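Side-chain contacts in carboxylesterase YbfK (Bacillus subtilis, PDB 4CCY), which hydrolyses carboxylic esters to an alcohol and a carboxylate, as an esterase of the alpha/beta hydrolase superfamily: residues V136-L139 and L140-E144; P154-A157 and F158-H162; I200-G203 and V204-Q207. One frame throughout, in Å; residues are numbered along the deposited sequence.

Contact 1 of 3, residues V136-L139 and L140-E144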
loop_
_atom_site.group_PDB
_atom_site.type_symbol
_atom_site.label_atom_id
_atom_site.label_comp_id
_atom_site.label_asym_id
_atom_site.label_seq_id
_atom_site.Cartn_x
_atom_site.Cartn_y
_atom_site.Cartn_z
ATOM N N VAL A 136 0.040 9.445 1.990
ATOM C CA VAL A 136 0.497 10.829 1.868
ATOM C C VAL A 136 -0.686 11.726 1.510
ATOM O O VAL A 136 -0.877 12.781 2.122
ATOM C CB VAL A 136 1.621 10.993 0.833
ATOM C CG1 VAL A 136 2.068 12.449 0.750
ATOM C CG2 VAL A 136 2.796 10.087 1.183
ATOM N N ASN A 137 -1.492 11.293 0.544
ATOM C CA ASN A 137 -2.704 12.023 0.162
ATOM C C ASN A 137 -3.693 12.182 1.326
ATOM O O ASN A 137 -4.241 13.272 1.545
ATOM C CB ASN A 137 -3.395 11.341 -1.027
ATOM C CG ASN A 137 -4.577 12.138 -1.542
ATOM O OD1 ASN A 137 -4.402 13.234 -2.085
ATOM N ND2 ASN A 137 -5.792 11.593 -1.377
ATOM N N PHE A 138 -3.909 11.092 2.067
ATOM C CA PHE A 138 -4.793 11.110 3.245
ATOM C C PHE A 138 -4.327 12.047 4.370
ATOM O O PHE A 138 -5.117 12.843 4.875
ATOM C CB PHE A 138 -5.052 9.678 3.782
ATOM C CG PHE A 138 -6.166 9.610 4.803
ATOM C CD1 PHE A 138 -7.474 9.885 4.436
ATOM C CD2 PHE A 138 -5.896 9.299 6.141
ATOM C CE1 PHE A 138 -8.504 9.842 5.374
ATOM C CE2 PHE A 138 -6.916 9.251 7.080
ATOM C CZ PHE A 138 -8.225 9.517 6.695
ATOM N N LEU A 139 -3.057 11.967 4.766
ATOM C CA LEU A 139 -2.561 12.815 5.854
ATOM C C LEU A 139 -2.580 14.308 5.473
ATOM O O LEU A 139 -2.700 15.168 6.349
ATOM C CB LEU A 139 -1.167 12.371 6.335
ATOM C CG LEU A 139 -0.003 12.430 5.341
ATOM C CD1 LEU A 139 0.623 13.813 5.302
ATOM C CD2 LEU A 139 1.035 11.372 5.677
ATOM N N LEU A 140 -2.469 14.609 4.174
ATOM C CA LEU A 140 -2.601 15.983 3.682
ATOM C C LEU A 140 -4.045 16.462 3.719
ATOM O O LEU A 140 -4.319 17.594 4.112
ATOM C CB LEU A 140 -2.078 16.111 2.249
ATOM C CG LEU A 140 -0.573 16.174 1.987
ATOM C CD1 LEU A 140 -0.302 16.013 0.498
ATOM C CD2 LEU A 140 0.015 17.486 2.490
ATOM N N ARG A 141 -4.969 15.615 3.283
ATOM C CA ARG A 141 -6.373 16.021 3.178
ATOM C C ARG A 141 -7.174 15.756 4.443
ATOM O O ARG A 141 -8.228 16.348 4.632
ATOM C CB ARG A 141 -7.059 15.307 2.015
ATOM C CG ARG A 141 -6.667 15.834 0.652
ATOM C CD ARG A 141 -7.134 14.887 -0.436
ATOM N NE ARG A 141 -6.685 15.326 -1.752
ATOM C CZ ARG A 141 -7.296 16.260 -2.480
ATOM N NH1 ARG A 141 -8.387 16.865 -2.029
ATOM N NH2 ARG A 141 -6.804 16.598 -3.662
ATOM N N ALA A 142 -6.705 14.839 5.286
ATOM C CA ALA A 142 -7.429 14.525 6.520
ATOM C C ALA A 142 -6.496 14.346 7.706
ATOM O O ALA A 142 -6.581 13.337 8.403
ATOM C CB ALA A 142 -8.316 13.301 6.339
ATOM N N PRO A 143 -5.625 15.351 7.964
ATOM C CA PRO A 143 -4.629 15.197 9.023
ATOM C C PRO A 143 -5.261 14.949 10.382
ATOM O O PRO A 143 -4.650 14.310 11.220
ATOM C CB PRO A 143 -3.899 16.545 9.028
ATOM C CG PRO A 143 -4.857 17.513 8.412
ATOM C CD PRO A 143 -5.635 16.718 7.403
ATOM N N GLU A 144 -6.477 15.452 10.585
ATOM C CA GLU A 144 -7.183 15.297 11.856
ATOM C C GLU A 144 -7.535 13.840 12.174
ATOM O O GLU A 144 -7.843 13.509 13.321
ATOM C CB GLU A 144 -8.438 16.201 11.905
ATOM C CG GLU A 144 -9.638 15.717 11.081
ATOM C CD GLU A 144 -9.489 15.913 9.569
ATOM O OE1 GLU A 144 -8.562 16.604 9.110
ATOM O OE2 GLU A 144 -10.321 15.373 8.822
#
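Ala142 N donates to Phe138 O at 2.6 Å, the shortest of the backbone bonds in this last turn of helix 130-141. The same two residues meet again through their side chains. With Phe138 CG anti to the backbone N (chi1 -168°), the ring lies on the carbonyl side, and Ala142 CB rests over one face of it, toward the rim and 3.6 Å from Phe138 CE1, a CH-pi contact. Beside this pair Arg141 reaches back one turn on a chain extended from CG to NE. Its NE gives a hydrogen bond to Asn137 OD1 (3.1 Å), the oxygen lying at the edge of the guanidinium group and in its plane, while NE is tilted from the amide plane and the two planes stand 49° apart. Asn137 is buried, and its ND2 is satisfied by Arg104 O of helix 104-118, so both ends of the amide are held. The helix follows the probable nucleophile elbow and joins the parallel strands 123-128 and 146-152 in a beta-alpha-beta crossover of the hydrolase core. Phe138 and Leu139 face that sheet at Val146, and Phe138 also meets Phe115. Helical bonding stops at Pro143, which has no N-H to offer Leu139 O; its CB sits 3.2 Å from that oxygen instead. Farther back, Leu140 CD1 lies 4.3 Å from Val136 CG1, and both side chains touch Phe224.

Contact 2 of 3, residues P154-A157 and F158-H162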
loop_
_atom_site.group_PDB
_atom_site.type_symbol
_atom_site.label_atom_id
_atom_site.label_comp_id
_atom_site.label_asym_id
_atom_site.label_seq_id
_atom_site.Cartn_x
_atom_site.Cartn_y
_atom_site.Cartn_z
ATOM N N PRO A 154 6.988 4.588 -1.891
ATOM C CA PRO A 154 5.747 5.157 -2.434
ATOM C C PRO A 154 5.738 5.185 -3.970
ATOM O O PRO A 154 6.803 5.269 -4.618
ATOM C CB PRO A 154 5.702 6.571 -1.831
ATOM C CG PRO A 154 7.123 6.887 -1.475
ATOM C CD PRO A 154 7.755 5.573 -1.101
ATOM N N ALA A 155 4.542 5.035 -4.531
ATOM C CA ALA A 155 4.332 5.139 -5.972
ATOM C C ALA A 155 4.371 6.633 -6.321
ATOM O O ALA A 155 3.394 7.360 -6.082
ATOM C CB ALA A 155 2.989 4.518 -6.356
ATOM N N GLU A 156 5.509 7.082 -6.853
ATOM C CA GLU A 156 5.807 8.514 -7.013
ATOM C C GLU A 156 5.671 9.255 -5.689
ATOM O O GLU A 156 6.345 8.903 -4.718
ATOM C CB GLU A 156 4.959 9.152 -8.120
ATOM C CG GLU A 156 5.390 8.717 -9.506
ATOM C CD GLU A 156 4.970 9.676 -10.598
ATOM O OE1 GLU A 156 3.941 10.367 -10.431
ATOM O OE2 GLU A 156 5.672 9.730 -11.628
ATOM N N ALA A 157 4.804 10.270 -5.651
ATOM C CA ALA A 157 4.579 11.089 -4.457
ATOM C C ALA A 157 5.714 12.077 -4.187
ATOM O O ALA A 157 5.466 13.280 -4.088
ATOM C CB ALA A 157 4.298 10.221 -3.228
ATOM N N PHE A 158 6.951 11.580 -4.076
ATOM C CA PHE A 158 8.100 12.455 -3.793
ATOM C C PHE A 158 8.993 12.763 -4.990
ATOM O O PHE A 158 9.718 13.755 -4.972
ATOM C CB PHE A 158 8.920 11.906 -2.621
ATOM C CG PHE A 158 8.133 11.824 -1.359
ATOM C CD1 PHE A 158 7.984 12.945 -0.552
ATOM C CD2 PHE A 158 7.480 10.640 -1.007
ATOM C CE1 PHE A 158 7.227 12.884 0.612
ATOM C CE2 PHE A 158 6.721 10.576 0.150
ATOM C CZ PHE A 158 6.590 11.694 0.956
ATOM N N ILE A 159 8.934 11.910 -6.014
ATOM C CA ILE A 159 9.678 12.100 -7.253
ATOM C C ILE A 159 8.967 11.349 -8.400
ATOM O O ILE A 159 8.156 10.452 -8.144
ATOM C CB ILE A 159 11.161 11.661 -7.078
ATOM C CG1 ILE A 159 12.099 12.468 -7.988
ATOM C CG2 ILE A 159 11.343 10.165 -7.254
ATOM C CD1 ILE A 159 12.421 13.848 -7.450
ATOM N N SER A 160 9.241 11.752 -9.645
ATOM C CA SER A 160 8.649 11.135 -10.851
ATOM C C SER A 160 9.177 9.728 -11.112
ATOM O O SER A 160 10.337 9.437 -10.811
ATOM C CB SER A 160 8.964 11.981 -12.086
ATOM O OG SER A 160 8.409 13.269 -11.965
ATOM N N PHE A 161 8.334 8.871 -11.690
ATOM C CA PHE A 161 8.741 7.519 -12.111
ATOM C C PHE A 161 9.775 7.611 -13.217
ATOM O O PHE A 161 9.803 8.604 -13.958
ATOM C CB PHE A 161 7.560 6.752 -12.705
ATOM C CG PHE A 161 6.632 6.134 -11.695
ATOM C CD1 PHE A 161 7.119 5.515 -10.547
ATOM C CD2 PHE A 161 5.257 6.125 -11.928
ATOM C CE1 PHE A 161 6.245 4.926 -9.634
ATOM C CE2 PHE A 161 4.379 5.537 -11.022
ATOM C CZ PHE A 161 4.874 4.941 -9.871
ATOM N N HIS A 162 10.607 6.575 -13.347
ATOM C CA HIS A 162 11.351 6.373 -14.592
ATOM C C HIS A 162 10.325 6.135 -15.652
ATOM O O HIS A 162 9.326 5.478 -15.379
ATOM C CB HIS A 162 12.272 5.146 -14.520
ATOM C CG HIS A 162 13.396 5.277 -13.515
ATOM N ND1 HIS A 162 14.177 6.373 -13.440
ATOM C CD2 HIS A 162 13.856 4.392 -12.534
ATOM C CE1 HIS A 162 15.091 6.205 -12.460
ATOM N NE2 HIS A 162 14.888 4.990 -11.904
#
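Glu156 OE2 accepts the backbone N-H of Phe161 in a bond of 2.8 Å to the N, nearly straight at 164°. The N-H comes to the anti side of the carboxylate, a little out of its plane. The same glutamate lays its CG over the centre of the Phe161 ring, 3.5 Å from the centroid and almost on the ring normal, a close CH-pi contact; the carboxylate itself is tilted 38° from the ring. Glu156 is thus held to Phe161 twice, once by its carboxylate and once by its aliphatic part; with CG anti to the carbonyl carbon and the chain extended beyond CG, it does both. Glu156 CA adds a C-H...O contact to Ile159 O at 3.2 Å. The chain reverses here through a classic gamma turn centred on Ala157, which has positive phi and negative psi; the closing bond, from Phe158 N to Glu156 O, is weak, and Glu156 before it also has positive phi. At the far side of the turn Phe158 presents its edge to Pro154, Phe158 CD2 lying 3.8 Å from Pro154 CG, and the two side chains cross at about a right angle. Ala155 CB lies 4.0 Å from Phe161 CZ and also close to Ser129, probably the nucleophile, with which Ala155 shares a backbone hydrogen bond. The segment leaves the core sheet just after strand 146-152, where alpha/beta hydrolases commonly insert a cap. Strand 156-157 runs parallel to strand 222-223, while Phe158 packs among Ala252 and Ala256 of helix 249-259, Leu238 of strand 236-241 and Val136 of helix 130-141.

Contact 3 of 3, residues I200-G203 and V204-Q207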
loop_
_atom_site.group_PDB
_atom_site.type_symbol
_atom_site.label_atom_id
_atom_site.label_comp_id
_atom_site.label_asym_id
_atom_site.label_seq_id
_atom_site.Cartn_x
_atom_site.Cartn_y
_atom_site.Cartn_z
ATOM N N ILE A 200 -0.685 -12.656 -7.831
ATOM C CA ILE A 200 -0.475 -11.459 -8.634
ATOM C C ILE A 200 -0.643 -11.743 -10.135
ATOM O O ILE A 200 -1.278 -10.958 -10.850
ATOM C CB ILE A 200 0.902 -10.817 -8.330
ATOM C CG1 ILE A 200 0.931 -10.321 -6.883
ATOM C CG2 ILE A 200 1.207 -9.684 -9.305
ATOM C CD1 ILE A 200 2.316 -9.960 -6.404
ATOM N N VAL A 201 -0.080 -12.862 -10.599
ATOM C CA VAL A 201 -0.228 -13.298 -11.995
ATOM C C VAL A 201 -1.698 -13.526 -12.329
ATOM O O VAL A 201 -2.189 -13.017 -13.331
ATOM C CB VAL A 201 0.630 -14.548 -12.307
ATOM C CG1 VAL A 201 0.303 -15.134 -13.682
ATOM C CG2 VAL A 201 2.106 -14.198 -12.238
ATOM N N ALA A 202 -2.402 -14.246 -11.458
ATOM C CA ALA A 202 -3.827 -14.550 -11.648
ATOM C C ALA A 202 -4.683 -13.284 -11.569
ATOM O O ALA A 202 -5.721 -13.183 -12.224
ATOM C CB ALA A 202 -4.298 -15.594 -10.637
ATOM N N GLY A 203 -4.237 -12.322 -10.765
ATOM C CA GLY A 203 -4.887 -11.019 -10.669
ATOM C C GLY A 203 -4.879 -10.304 -12.004
ATOM O O GLY A 203 -5.906 -9.797 -12.449
ATOM N N VAL A 204 -3.710 -10.280 -12.637
ATOM C CA VAL A 204 -3.523 -9.663 -13.936
ATOM C C VAL A 204 -4.276 -10.432 -15.042
ATOM O O VAL A 204 -4.844 -9.824 -15.948
ATOM C CB VAL A 204 -2.012 -9.509 -14.266
ATOM C CG1 VAL A 204 -1.817 -8.830 -15.611
ATOM C CG2 VAL A 204 -1.295 -8.718 -13.171
ATOM N N GLU A 205 -4.293 -11.762 -14.959
ATOM C CA GLU A 205 -5.057 -12.584 -15.914
ATOM C C GLU A 205 -6.555 -12.286 -15.884
ATOM O O GLU A 205 -7.221 -12.332 -16.912
ATOM C CB GLU A 205 -4.809 -14.069 -15.679
ATOM C CG GLU A 205 -3.437 -14.504 -16.167
ATOM C CD GLU A 205 -3.148 -15.961 -15.893
ATOM O OE1 GLU A 205 -3.482 -16.455 -14.788
ATOM O OE2 GLU A 205 -2.578 -16.615 -16.788
ATOM N N TRP A 206 -7.068 -11.977 -14.699
ATOM C CA TRP A 206 -8.465 -11.621 -14.539
ATOM C C TRP A 206 -8.734 -10.303 -15.203
ATOM O O TRP A 206 -8.255 -9.275 -14.753
ATOM C CB TRP A 206 -8.839 -11.594 -13.053
ATOM C CG TRP A 206 -10.298 -11.291 -12.780
ATOM C CD1 TRP A 206 -11.383 -11.471 -13.636
ATOM C CD2 TRP A 206 -10.879 -10.765 -11.538
ATOM N NE1 TRP A 206 -12.556 -11.088 -13.030
ATOM C CE2 TRP A 206 -12.325 -10.655 -11.774
ATOM C CE3 TRP A 206 -10.364 -10.375 -10.304
ATOM C CZ2 TRP A 206 -13.194 -10.184 -10.798
ATOM C CZ3 TRP A 206 -11.254 -9.908 -9.328
ATOM C CH2 TRP A 206 -12.629 -9.804 -9.576
ATOM N N GLN A 207 -9.500 -10.332 -16.289
ATOM C CA GLN A 207 -9.832 -9.120 -17.026
ATOM C C GLN A 207 -11.059 -8.437 -16.429
ATOM O O GLN A 207 -12.192 -8.773 -16.766
ATOM C CB GLN A 207 -10.047 -9.427 -18.518
ATOM C CG GLN A 207 -8.794 -9.931 -19.231
ATOM C CD GLN A 207 -7.574 -9.050 -18.986
ATOM O OE1 GLN A 207 -6.612 -9.470 -18.341
ATOM N NE2 GLN A 207 -7.614 -7.823 -19.491
#
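Val204 packs tightly against the turn before it: its CG2 lies 3.2 Å from Ile200 O, the same oxygen that accepts the N-H of Val204 N at 3.1 Å. The valine holds CG1 anti to the backbone N (chi1 -179°), which puts CG2 beside that N and beyond the oxygen of Ile200. One residue on, Glu205 N bonds to Val201 O at 2.9 Å, and Glu205 CG packs on the same oxygen. Gly203, buried and without a side chain, lies in the middle of this backbone packing. Only the end of Glu205 is looser. The residue is partly exposed and extended beyond CG; it runs obliquely past the buried Val201, and Val201 CG1 is 4.2 Å from Glu205 OE1. No polar side-chain bond links Glu205 to residues 200-203, and a long, weak ion pair joins OE1 to Arg198. This is the last turn of helix 194-205, in the mostly helical insertion between strands 146-152 and 236-241 of the alpha/beta hydrolase core. Helix 175-186 covers one flank, with Ile200 on Ile182, Val201 and Glu205 on Ala175, and Val204 on Ala178. Helical geometry ends at Trp206, whose N-H still points back to the last turn: Trp206 N bonds to Ala202 O at 3.1 Å and weakly to Gly203 O, at an N-H...O angle of only 123°. Gly203 O and Trp206 O stand 3.3 Å apart, two acceptors side by side, and Lys92 NZ bonds to both; its charge probably offsets the negative end of the helix dipole. The indole turns off from the helix end and packs on Ser13 and Tyr18 of helix 12-24.

Overall arrangement
Along the chain the three contacts come in series, each closed before the next opens. Contact 1 ends the helix that follows the probable nucleophile elbow, contact 2 leaves the next strand of the core sheet, 146-152, and contact 3 ends a helix of the insertion that precedes strand 236-241. Contacts 1 and 2 have centres about 18 Å apart but touch, Val136 CG2 lying 4.1 Å from Phe158 CE2. Contact 3 lies farther off, its centre about 24 Å from that of contact 2 and about 31 Å from that of contact 1, on the opposite side of the chain's centre from contact 1. Contact 2, nearest the probable catalytic serine, thus sits where the core passes into the insertion.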